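Local coordinates for putative gdp-fucose protein o-fucosyltransferase 1 (Caenorhabditis elegans, PDB 3ZY2) that belongs to the GDP-fucose protein O-fucosyltransferase family of the GT-B clan and holds guanosine-5'-diphosphate in a pocket, at residues K202-A207 with H308-D313; I11-C16 with L28-F33; L191-R196 with K341-H346. One frame throughout, in Å; residues are numbered along the deposited sequence.

Interaction 1. Residues K202-A207 with H308-D313; sequences KKFISA and HRQEPD. With GDP (guanosine-5'-diphosphate), chain C.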
loop_
_atom_site.group_PDB
_atom_site.type_symbol
_atom_site.label_atom_id
_atom_site.label_comp_id
_atom_site.label_asym_id
_atom_site.label_seq_id
_atom_site.Cartn_x
_atom_site.Cartn_y
_atom_site.Cartn_z
ATOM N N LYS A 202 21.791 -2.677 34.309
ATOM C CA LYS A 202 23.003 -2.559 35.109
ATOM C C LYS A 202 22.934 -3.488 36.312
ATOM O O LYS A 202 23.915 -4.176 36.631
ATOM C CB LYS A 202 23.217 -1.117 35.551
ATOM C CG LYS A 202 23.612 -0.188 34.436
ATOM C CD LYS A 202 23.656 1.264 34.908
ATOM C CE LYS A 202 24.237 2.183 33.821
ATOM N NZ LYS A 202 24.384 3.608 34.256
ATOM N N LYS A 203 21.779 -3.543 36.975
ATOM C CA LYS A 203 21.637 -4.391 38.156
ATOM C C LYS A 203 21.756 -5.861 37.818
ATOM O O LYS A 203 22.399 -6.613 38.541
ATOM C CB LYS A 203 20.319 -4.139 38.892
ATOM C CG LYS A 203 20.330 -2.914 39.765
ATOM C CD LYS A 203 19.080 -2.928 40.645
ATOM C CE LYS A 203 18.923 -1.644 41.465
ATOM N NZ LYS A 203 18.719 -0.461 40.602
ATOM N N PHE A 204 21.144 -6.280 36.709
ATOM C CA PHE A 204 21.210 -7.691 36.334
ATOM C C PHE A 204 22.653 -8.076 36.012
ATOM O O PHE A 204 23.119 -9.147 36.397
ATOM C CB PHE A 204 20.305 -7.990 35.130
ATOM C CG PHE A 204 20.257 -9.461 34.784
ATOM C CD1 PHE A 204 21.197 -10.021 33.891
ATOM C CD2 PHE A 204 19.299 -10.300 35.358
ATOM C CE1 PHE A 204 21.164 -11.392 33.605
ATOM C CE2 PHE A 204 19.257 -11.650 35.047
ATOM C CZ PHE A 204 20.191 -12.199 34.175
ATOM N N ILE A 205 23.348 -7.212 35.266
ATOM C CA ILE A 205 24.747 -7.480 34.910
ATOM C C ILE A 205 25.590 -7.590 36.197
ATOM O O ILE A 205 26.326 -8.568 36.396
ATOM C CB ILE A 205 25.287 -6.411 33.942
ATOM C CG1 ILE A 205 24.572 -6.559 32.604
ATOM C CG2 ILE A 205 26.804 -6.547 33.742
ATOM C CD1 ILE A 205 24.577 -5.251 31.776
ATOM N N SER A 206 25.487 -6.585 37.070
ATOM C CA SER A 206 26.302 -6.576 38.273
ATOM C C SER A 206 26.066 -7.836 39.115
ATOM O O SER A 206 27.020 -8.454 39.590
ATOM C CB SER A 206 25.996 -5.308 39.078
ATOM O OG SER A 206 26.810 -5.223 40.232
ATOM N N ALA A 207 24.808 -8.223 39.282
ATOM C CA ALA A 207 24.466 -9.357 40.154
ATOM C C ALA A 207 24.785 -10.705 39.558
ATOM O O ALA A 207 25.124 -11.663 40.296
ATOM C CB ALA A 207 22.986 -9.320 40.502
ATOM N N HIS A 308 23.094 -17.275 31.815
ATOM C CA HIS A 308 22.077 -16.703 32.683
ATOM C C HIS A 308 21.020 -16.022 31.830
ATOM O O HIS A 308 21.311 -15.487 30.757
ATOM C CB HIS A 308 22.693 -15.652 33.620
ATOM C CG HIS A 308 23.817 -16.153 34.464
ATOM N ND1 HIS A 308 25.107 -16.275 33.997
ATOM C CD2 HIS A 308 23.849 -16.534 35.762
ATOM C CE1 HIS A 308 25.882 -16.720 34.970
ATOM N NE2 HIS A 308 25.144 -16.878 36.050
ATOM N N ARG A 309 19.780 -16.042 32.328
ATOM C CA ARG A 309 18.675 -15.381 31.661
ATOM C C ARG A 309 17.869 -14.630 32.705
ATOM O O ARG A 309 17.991 -14.912 33.908
ATOM C CB ARG A 309 17.762 -16.419 31.017
ATOM C CG ARG A 309 17.291 -17.489 31.998
ATOM C CD ARG A 309 16.055 -18.202 31.465
ATOM N NE ARG A 309 14.923 -17.282 31.343
ATOM C CZ ARG A 309 13.673 -17.664 31.084
ATOM N NH1 ARG A 309 13.385 -18.949 30.897
ATOM N NH2 ARG A 309 12.709 -16.752 31.011
ATOM N N GLN A 310 17.064 -13.673 32.236
ATOM C CA GLN A 310 16.043 -13.037 33.080
ATOM C C GLN A 310 14.805 -13.928 33.180
ATOM O O GLN A 310 14.416 -14.560 32.197
ATOM C CB GLN A 310 15.628 -11.702 32.465
ATOM C CG GLN A 310 16.723 -10.685 32.301
ATOM C CD GLN A 310 16.142 -9.363 31.914
ATOM O OE1 GLN A 310 15.661 -9.194 30.793
ATOM N NE2 GLN A 310 16.147 -8.426 32.843
ATOM N N GLU A 311 14.195 -13.966 34.356
ATOM C CA GLU A 311 12.940 -14.716 34.546
ATOM C C GLU A 311 11.916 -13.821 35.224
ATOM O O GLU A 311 12.081 -13.518 36.406
ATOM C CB GLU A 311 13.153 -15.975 35.396
ATOM C CG GLU A 311 13.833 -17.131 34.669
ATOM C CD GLU A 311 14.173 -18.278 35.583
ATOM O OE1 GLU A 311 13.238 -19.009 35.980
ATOM O OE2 GLU A 311 15.374 -18.453 35.907
ATOM N N PRO A 312 10.874 -13.383 34.488
ATOM C CA PRO A 312 10.655 -13.712 33.069
ATOM C C PRO A 312 11.586 -12.901 32.169
ATOM O O PRO A 312 12.240 -11.962 32.655
ATOM C CB PRO A 312 9.203 -13.300 32.829
ATOM C CG PRO A 312 8.946 -12.224 33.846
ATOM C CD PRO A 312 9.840 -12.466 35.015
ATOM N N ASP A 313 11.641 -13.246 30.878
ATOM C CA ASP A 313 12.485 -12.511 29.927
ATOM C C ASP A 313 11.756 -11.238 29.471
ATOM O O ASP A 313 10.785 -11.326 28.709
ATOM C CB ASP A 313 12.868 -13.402 28.717
ATOM C CG ASP A 313 13.920 -12.765 27.812
ATOM O OD1 ASP A 313 13.787 -11.593 27.436
ATOM O OD2 ASP A 313 14.867 -13.468 27.439
HETATM P PB GDP C . 11.886 -10.250 14.435
HETATM O O1B GDP C . 12.809 -10.921 15.384
HETATM O O2B GDP C . 12.214 -9.235 13.294
HETATM O O3B GDP C . 10.319 -10.751 14.513
HETATM O O3A GDP C . 11.671 -9.156 15.744
HETATM P PA GDP C . 10.238 -8.283 16.111
HETATM O O1A GDP C . 11.077 -7.681 17.515
HETATM O O2A GDP C . 9.621 -7.500 15.232
HETATM O "O5'" GDP C . 9.396 -9.844 16.378
HETATM C "C5'" GDP C . 10.076 -10.134 17.437
HETATM C "C4'" GDP C . 9.580 -10.548 18.617
HETATM O "O4'" GDP C . 9.415 -11.718 19.312
HETATM C "C3'" GDP C . 10.091 -9.587 19.479
HETATM O "O3'" GDP C . 9.427 -8.037 19.895
HETATM C "C2'" GDP C . 9.595 -10.116 21.550
HETATM O "O2'" GDP C . 8.289 -9.750 21.617
HETATM C "C1'" GDP C . 9.837 -11.520 21.023
HETATM N N9 GDP C . 11.103 -11.719 21.119
HETATM C C8 GDP C . 12.288 -12.011 19.762
HETATM N N7 GDP C . 13.184 -12.091 20.693
HETATM C C5 GDP C . 13.136 -11.990 21.962
HETATM C C6 GDP C . 13.964 -12.017 23.490
HETATM O O6 GDP C . 15.066 -12.211 23.263
HETATM N N1 GDP C . 13.201 -11.839 24.229
HETATM C C2 GDP C . 12.003 -11.626 24.483
HETATM N N2 GDP C . 11.470 -11.481 25.313
HETATM N N3 GDP C . 10.859 -11.515 23.404
HETATM C C4 GDP C . 11.580 -11.723 22.170
#

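Interaction 2. Residues I11-C16 with L28-F33; sequences IVFCPC and LGVLAF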
loop_
_atom_site.group_PDB
_atom_site.type_symbol
_atom_site.label_atom_id
_atom_site.label_comp_id
_atom_site.label_asym_id
_atom_site.label_seq_id
_atom_site.Cartn_x
_atom_site.Cartn_y
_atom_site.Cartn_z
ATOM N N ILE A 11 3.717 15.635 12.631
ATOM C CA ILE A 11 3.501 14.320 12.044
ATOM C C ILE A 11 3.162 13.367 13.172
ATOM O O ILE A 11 3.854 13.364 14.189
ATOM C CB ILE A 11 4.764 13.807 11.309
ATOM C CG1 ILE A 11 5.031 14.619 10.047
ATOM C CG2 ILE A 11 4.652 12.317 10.953
ATOM C CD1 ILE A 11 6.487 14.538 9.604
ATOM N N VAL A 12 2.126 12.563 12.981
ATOM C CA VAL A 12 1.768 11.500 13.944
ATOM C C VAL A 12 1.526 10.231 13.147
ATOM O O VAL A 12 1.028 10.290 12.009
ATOM C CB VAL A 12 0.547 11.888 14.839
ATOM C CG1 VAL A 12 -0.728 12.139 14.013
ATOM C CG2 VAL A 12 0.315 10.825 15.926
ATOM N N PHE A 13 1.926 9.091 13.699
ATOM C CA PHE A 13 1.802 7.829 12.957
ATOM C C PHE A 13 1.655 6.653 13.888
ATOM O O PHE A 13 2.020 6.732 15.081
ATOM C CB PHE A 13 3.011 7.607 12.010
ATOM C CG PHE A 13 4.242 7.084 12.712
ATOM C CD1 PHE A 13 5.015 7.923 13.508
ATOM C CD2 PHE A 13 4.596 5.729 12.582
ATOM C CE1 PHE A 13 6.142 7.421 14.185
ATOM C CE2 PHE A 13 5.722 5.213 13.265
ATOM C CZ PHE A 13 6.484 6.068 14.054
ATOM N N CYS A 14 1.125 5.572 13.325
ATOM C CA CYS A 14 1.088 4.269 13.976
ATOM C C CYS A 14 2.234 3.398 13.476
ATOM O O CYS A 14 2.353 3.209 12.253
ATOM C CB CYS A 14 -0.217 3.540 13.678
ATOM S SG CYS A 14 -0.262 1.946 14.541
ATOM N N PRO A 15 3.046 2.835 14.405
ATOM C CA PRO A 15 4.004 1.813 14.001
ATOM C C PRO A 15 3.222 0.510 13.909
ATOM O O PRO A 15 3.321 -0.361 14.777
ATOM C CB PRO A 15 5.017 1.778 15.155
ATOM C CG PRO A 15 4.294 2.304 16.336
ATOM C CD PRO A 15 3.044 3.043 15.870
ATOM N N CYS A 16 2.426 0.410 12.853
ATOM C CA CYS A 16 1.339 -0.561 12.816
ATOM C C CYS A 16 1.701 -1.854 12.116
ATOM O O CYS A 16 0.826 -2.669 11.830
ATOM C CB CYS A 16 0.102 0.074 12.159
ATOM S SG CYS A 16 -1.182 0.674 13.307
ATOM N N LEU A 28 13.015 4.644 12.898
ATOM C CA LEU A 28 14.251 5.323 12.437
ATOM C C LEU A 28 14.005 6.078 11.137
ATOM O O LEU A 28 14.434 7.227 10.997
ATOM C CB LEU A 28 15.373 4.312 12.226
ATOM C CG LEU A 28 15.762 3.522 13.472
ATOM C CD1 LEU A 28 16.913 2.598 13.075
ATOM C CD2 LEU A 28 16.137 4.431 14.616
ATOM N N GLY A 29 13.346 5.428 10.178
ATOM C CA GLY A 29 12.998 6.091 8.903
ATOM C C GLY A 29 12.038 7.246 9.087
ATOM O O GLY A 29 12.153 8.282 8.435
ATOM N N VAL A 30 11.096 7.095 10.015
ATOM C CA VAL A 30 10.154 8.188 10.265
ATOM C C VAL A 30 10.829 9.404 10.896
ATOM O O VAL A 30 10.523 10.549 10.554
ATOM C CB VAL A 30 8.910 7.748 11.083
ATOM C CG1 VAL A 30 7.966 8.937 11.227
ATOM C CG2 VAL A 30 8.170 6.557 10.433
ATOM N N LEU A 31 11.769 9.163 11.800
ATOM C CA LEU A 31 12.540 10.255 12.382
ATOM C C LEU A 31 13.231 11.070 11.286
ATOM O O LEU A 31 13.160 12.303 11.308
ATOM C CB LEU A 31 13.558 9.703 13.372
ATOM C CG LEU A 31 12.978 9.383 14.760
ATOM C CD1 LEU A 31 13.863 8.399 15.502
ATOM C CD2 LEU A 31 12.805 10.632 15.604
ATOM N N ALA A 32 13.860 10.374 10.337
ATOM C CA ALA A 32 14.550 11.042 9.216
ATOM C C ALA A 32 13.558 11.834 8.356
ATOM O O ALA A 32 13.831 12.986 7.949
ATOM C CB ALA A 32 15.304 10.032 8.399
ATOM N N PHE A 33 12.402 11.218 8.092
ATOM C CA PHE A 33 11.332 11.854 7.324
ATOM C C PHE A 33 10.838 13.152 7.971
ATOM O O PHE A 33 10.701 14.182 7.287
ATOM C CB PHE A 33 10.203 10.836 7.152
ATOM C CG PHE A 33 8.971 11.372 6.442
ATOM C CD1 PHE A 33 8.997 11.624 5.073
ATOM C CD2 PHE A 33 7.774 11.562 7.131
ATOM C CE1 PHE A 33 7.853 12.088 4.409
ATOM C CE2 PHE A 33 6.618 12.030 6.461
ATOM C CZ PHE A 33 6.669 12.278 5.105
#

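Interaction 3. Residues L191-R196 with K341-H346; sequences LRWSSR and KRERDH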
loop_
_atom_site.group_PDB
_atom_site.type_symbol
_atom_site.label_atom_id
_atom_site.label_comp_id
_atom_site.label_asym_id
_atom_site.label_seq_id
_atom_site.Cartn_x
_atom_site.Cartn_y
_atom_site.Cartn_z
ATOM N N LEU A 191 18.321 6.730 20.211
ATOM C CA LEU A 191 17.364 5.934 21.019
ATOM C C LEU A 191 18.123 5.350 22.199
ATOM O O LEU A 191 18.826 4.342 22.074
ATOM C CB LEU A 191 16.696 4.830 20.190
ATOM C CG LEU A 191 15.914 5.303 18.951
ATOM C CD1 LEU A 191 15.160 4.163 18.322
ATOM C CD2 LEU A 191 14.968 6.466 19.202
ATOM N N ARG A 192 17.969 6.008 23.346
ATOM C CA ARG A 192 18.682 5.659 24.574
ATOM C C ARG A 192 17.643 5.127 25.548
ATOM O O ARG A 192 16.647 5.797 25.806
ATOM C CB ARG A 192 19.338 6.910 25.155
ATOM C CG ARG A 192 20.052 6.638 26.482
ATOM C CD ARG A 192 20.864 7.825 26.927
ATOM N NE ARG A 192 21.934 8.119 25.964
ATOM C CZ ARG A 192 22.704 9.201 25.998
ATOM N NH1 ARG A 192 22.553 10.119 26.952
ATOM N NH2 ARG A 192 23.633 9.362 25.069
ATOM N N TRP A 193 17.869 3.932 26.095
ATOM C CA TRP A 193 16.902 3.340 27.022
ATOM C C TRP A 193 16.588 4.256 28.180
ATOM O O TRP A 193 17.467 4.945 28.716
ATOM C CB TRP A 193 17.362 1.971 27.551
ATOM C CG TRP A 193 17.608 1.024 26.415
ATOM C CD1 TRP A 193 18.824 0.658 25.903
ATOM C CD2 TRP A 193 16.616 0.393 25.597
ATOM N NE1 TRP A 193 18.646 -0.185 24.833
ATOM C CE2 TRP A 193 17.304 -0.363 24.619
ATOM C CE3 TRP A 193 15.210 0.384 25.593
ATOM C CZ2 TRP A 193 16.631 -1.116 23.635
ATOM C CZ3 TRP A 193 14.541 -0.373 24.627
ATOM C CH2 TRP A 193 15.260 -1.125 23.669
ATOM N N SER A 194 15.321 4.227 28.593
ATOM C CA SER A 194 14.892 5.003 29.753
ATOM C C SER A 194 15.781 4.662 30.942
ATOM O O SER A 194 16.375 3.555 31.022
ATOM C CB SER A 194 13.434 4.687 30.078
ATOM O OG SER A 194 13.300 3.309 30.438
ATOM N N SER A 195 15.898 5.596 31.870
ATOM C CA SER A 195 16.713 5.349 33.042
ATOM C C SER A 195 16.258 4.093 33.785
ATOM O O SER A 195 17.087 3.342 34.292
ATOM C CB SER A 195 16.706 6.574 33.947
ATOM O OG SER A 195 15.406 6.804 34.434
ATOM N N ARG A 196 14.955 3.845 33.827
ATOM C CA ARG A 196 14.430 2.651 34.508
ATOM C C ARG A 196 15.002 1.371 33.889
ATOM O O ARG A 196 15.428 0.459 34.612
ATOM C CB ARG A 196 12.909 2.661 34.446
ATOM C CG ARG A 196 12.231 1.488 35.161
ATOM C CD ARG A 196 10.734 1.486 34.840
ATOM N NE ARG A 196 10.495 1.530 33.394
ATOM C CZ ARG A 196 10.401 0.463 32.605
ATOM N NH1 ARG A 196 10.493 -0.770 33.097
ATOM N NH2 ARG A 196 10.223 0.626 31.309
ATOM N N LYS A 341 22.513 -4.568 17.311
ATOM C CA LYS A 341 23.636 -4.286 16.407
ATOM C C LYS A 341 23.795 -2.781 16.192
ATOM O O LYS A 341 24.913 -2.254 16.329
ATOM C CB LYS A 341 23.418 -4.990 15.054
ATOM C CG LYS A 341 24.510 -4.723 14.021
ATOM C CD LYS A 341 25.878 -5.152 14.568
ATOM C CE LYS A 341 26.937 -5.337 13.477
ATOM N NZ LYS A 341 27.131 -4.123 12.610
ATOM N N ARG A 342 22.699 -2.082 15.889
ATOM C CA ARG A 342 22.761 -0.629 15.676
ATOM C C ARG A 342 23.153 0.153 16.931
ATOM O O ARG A 342 23.892 1.153 16.849
ATOM C CB ARG A 342 21.422 -0.106 15.143
ATOM C CG ARG A 342 21.094 -0.645 13.758
ATOM C CD ARG A 342 19.847 0.020 13.166
ATOM N NE ARG A 342 18.680 -0.106 14.040
ATOM C CZ ARG A 342 17.600 -0.824 13.748
ATOM N NH1 ARG A 342 17.520 -1.511 12.612
ATOM N NH2 ARG A 342 16.580 -0.822 14.593
ATOM N N GLU A 343 22.655 -0.292 18.081
ATOM C CA GLU A 343 23.006 0.374 19.327
ATOM C C GLU A 343 24.501 0.211 19.574
ATOM O O GLU A 343 25.218 1.177 19.898
ATOM C CB GLU A 343 22.173 -0.173 20.496
ATOM C CG GLU A 343 22.571 0.528 21.812
ATOM C CD GLU A 343 21.636 0.247 22.975
ATOM O OE1 GLU A 343 20.515 -0.213 22.715
ATOM O OE2 GLU A 343 22.022 0.540 24.129
ATOM N N ARG A 344 24.983 -1.004 19.387
ATOM C CA ARG A 344 26.407 -1.274 19.601
ATOM C C ARG A 344 27.276 -0.536 18.599
ATOM O O ARG A 344 28.366 -0.072 18.940
ATOM C CB ARG A 344 26.678 -2.769 19.564
ATOM C CG ARG A 344 25.996 -3.473 20.740
ATOM C CD ARG A 344 26.275 -4.993 20.703
ATOM N NE ARG A 344 27.695 -5.323 20.968
ATOM C CZ ARG A 344 28.246 -5.329 22.179
ATOM N NH1 ARG A 344 27.511 -5.035 23.253
ATOM N NH2 ARG A 344 29.542 -5.630 22.325
ATOM N N ASP A 345 26.778 -0.379 17.382
ATOM C CA ASP A 345 27.536 0.353 16.368
ATOM C C ASP A 345 27.574 1.857 16.614
ATOM O O ASP A 345 28.573 2.507 16.278
ATOM C CB ASP A 345 26.877 0.121 15.024
ATOM C CG ASP A 345 27.201 -1.239 14.415
ATOM O OD1 ASP A 345 28.108 -1.960 14.902
ATOM O OD2 ASP A 345 26.561 -1.555 13.381
ATOM N N HIS A 346 26.483 2.424 17.141
ATOM C CA HIS A 346 26.260 3.877 17.049
ATOM C C HIS A 346 26.035 4.657 18.328
ATOM O O HIS A 346 26.135 5.881 18.293
ATOM C CB HIS A 346 25.079 4.179 16.111
ATOM C CG HIS A 346 25.267 3.638 14.724
ATOM N ND1 HIS A 346 26.208 4.150 13.849
ATOM C CD2 HIS A 346 24.636 2.638 14.065
ATOM C CE1 HIS A 346 26.152 3.467 12.717
ATOM N NE2 HIS A 346 25.209 2.550 12.821
HETATM O O HOH W 1 18.876 1.700 21.258
HETATM O O HOH W 2 20.834 3.083 25.379
#

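Interaction 1. Residues K202-A207 with H308-D313
One face of the F204 ring carries the aliphatic part of Q310. The Q310 CG methylene stands 4.1 Å from the ring centroid and 21° off its normal, a CH-pi contact displaced toward the rim. The ring edge meets a backbone carbonyl: R309 O lies near the ring plane, 3.5 Å from F204 CZ, while H308 CB touches F204 CZ obliquely at 4.3 Å. The other flat group, the R309 guanidinium, takes E311 CG over one face and has D313 N in plane at its edge. F204 reaches across because its CG is anti to the backbone N (chi1 -175°), which directs the ring off helix 195-208 onto the loop; I321 of helix 315-324 also touches it. In this Rossmann-like half of the GT-B fold, the loop leaves strand 307-308 at the margin of the parallel sheet and runs toward the nucleotide. R309 folds back side-on along it and grips one oxygen twice, NE to Q310 O at 2.9 Å and NH2 to Q310 O at 3.0 Å. NH2 lies in the carbonyl plane, whereas NE sits 48° above it. Past the cis peptide before P312, D313 OD1 receives guanine N2 of guanosine-5'-diphosphate at 3.1 Å and, weakly, N1; OD1 also bonds S318 OG, and D313 OD2 is held by S287 N.

Interaction 2. Residues I11-C16 with L28-F33
F13 turns one ring face toward V30, and the two methyls of the valine settle on it as a pair. V30 CG2 is 4.1 Å from the ring centroid and only 15° off the normal, a CH-pi contact above the CE2 and CZ side. V30 CG1 sits on the same face above the CD1 and CE1 side, 3.8 Å from F13 CE1. The phenyl gets there with CG between the backbone N and the carbonyl carbon (chi1 80°), and the valine comes at it from the opposite direction. With both V30 methyls lying on one ring face, this is the close-fitting part of the contact. The second pair is looser: a single methyl, I11 CD1, meets the F33 ring obliquely, 4.0 Å from F33 CE2. F33 finds more company outside the pair, stacking edge-to-face with W157.

This is the strand-to-helix packing of a beta-alpha-beta unit, in which strand 10-13 is followed by helix 20-37 and then strand 40-42 in a parallel sheet. I11 and F13 face the helix, while V12 between them faces the other way. On the flank of the helix turned from the strand, G29 and A32 are partly exposed to solvent. The chain also parts from the helix beyond F13: C14 and C16 join through a 2.0 Å SG-SG disulfide around an inverse gamma turn centred on P15, and this turn packs on helix 122-128.

All four side chains that meet are buried and apolar. The backbones of I11 and V12 are hydrogen-bonded within the sheet, to T40 and V42 and to L169 and F171, and the helix is seated here by hydrophobic burial and the fit of methyls on rings.

Interaction 3. Residues L191-R196 with K341-H346
W193 and E343 supply most of the buried surface here, at a GT-B connection: the chain leaving the first parallel sheet, whose last strand in sequence is 168-171, passes through 191-194 and enters helix 195-208 ahead of the second sheet. S194 is the N-cap of that helix, and W193 lies just before it. E343 projects from helix 335-346 as an extended arm, CG anti to the backbone N (chi1 179°), bringing its carboxylate to the pyrrole edge of the indole. There W193 NE1 donates to E343 OE1 at 2.8 Å, using the syn lone pair of that oxygen. The bond is short but bent, 140° at the hydrogen, and the oxygen is tilted 27° from the indole plane. The other carboxylate oxygen is further off, E343 OE2 being 3.5 Å from W193 NE1.

The indole is wedged among hydrophobic neighbours, stacked with the ring of F63 and touching Y316, L319 and A320 of helix 315-324; the N-H of this buried side chain finds its acceptor in the partly exposed E343. Two donors, the indole and a water, probably polarise OE1 and would favour a charged carboxylate. Beside E343 on the same helix, R342 makes a salt bridge to D25 of helix 20-37, tying the helix to the first half of the fold.

L191 adds its carbonyl through water: one water donates both to L191 O at 2.8 Å and to E343 OE1 at 2.9 Å. A second water accepts from W193 N at 3.2 Å and donates to E343 OE2 at 3.1 Å.

Overall arrangement
Interaction 2 is the buried one, apolar throughout, inside the first parallel sheet's beta-alpha-beta unit. Interaction 1 lies at the surface on the second sheet's side, about 32 Å away between centres, and mixes ring packing with a loop that ends at the nucleotide. Interaction 3, partly buried and, like interaction 2, nearer the chain's centre than interaction 1, is polar, built from one direct hydrogen bond and two waters. Helix 195-208 serves both interactions 1 and 3: its start lies at 191-196 and its later turns at 202-207. Interactions 2 and 3 touch, with L28 CD1 3.4 Å from R342 NE and L28 CD2 3.8 Å from L191 CD1, so helix 20-37 adjoins both segments of interaction 3.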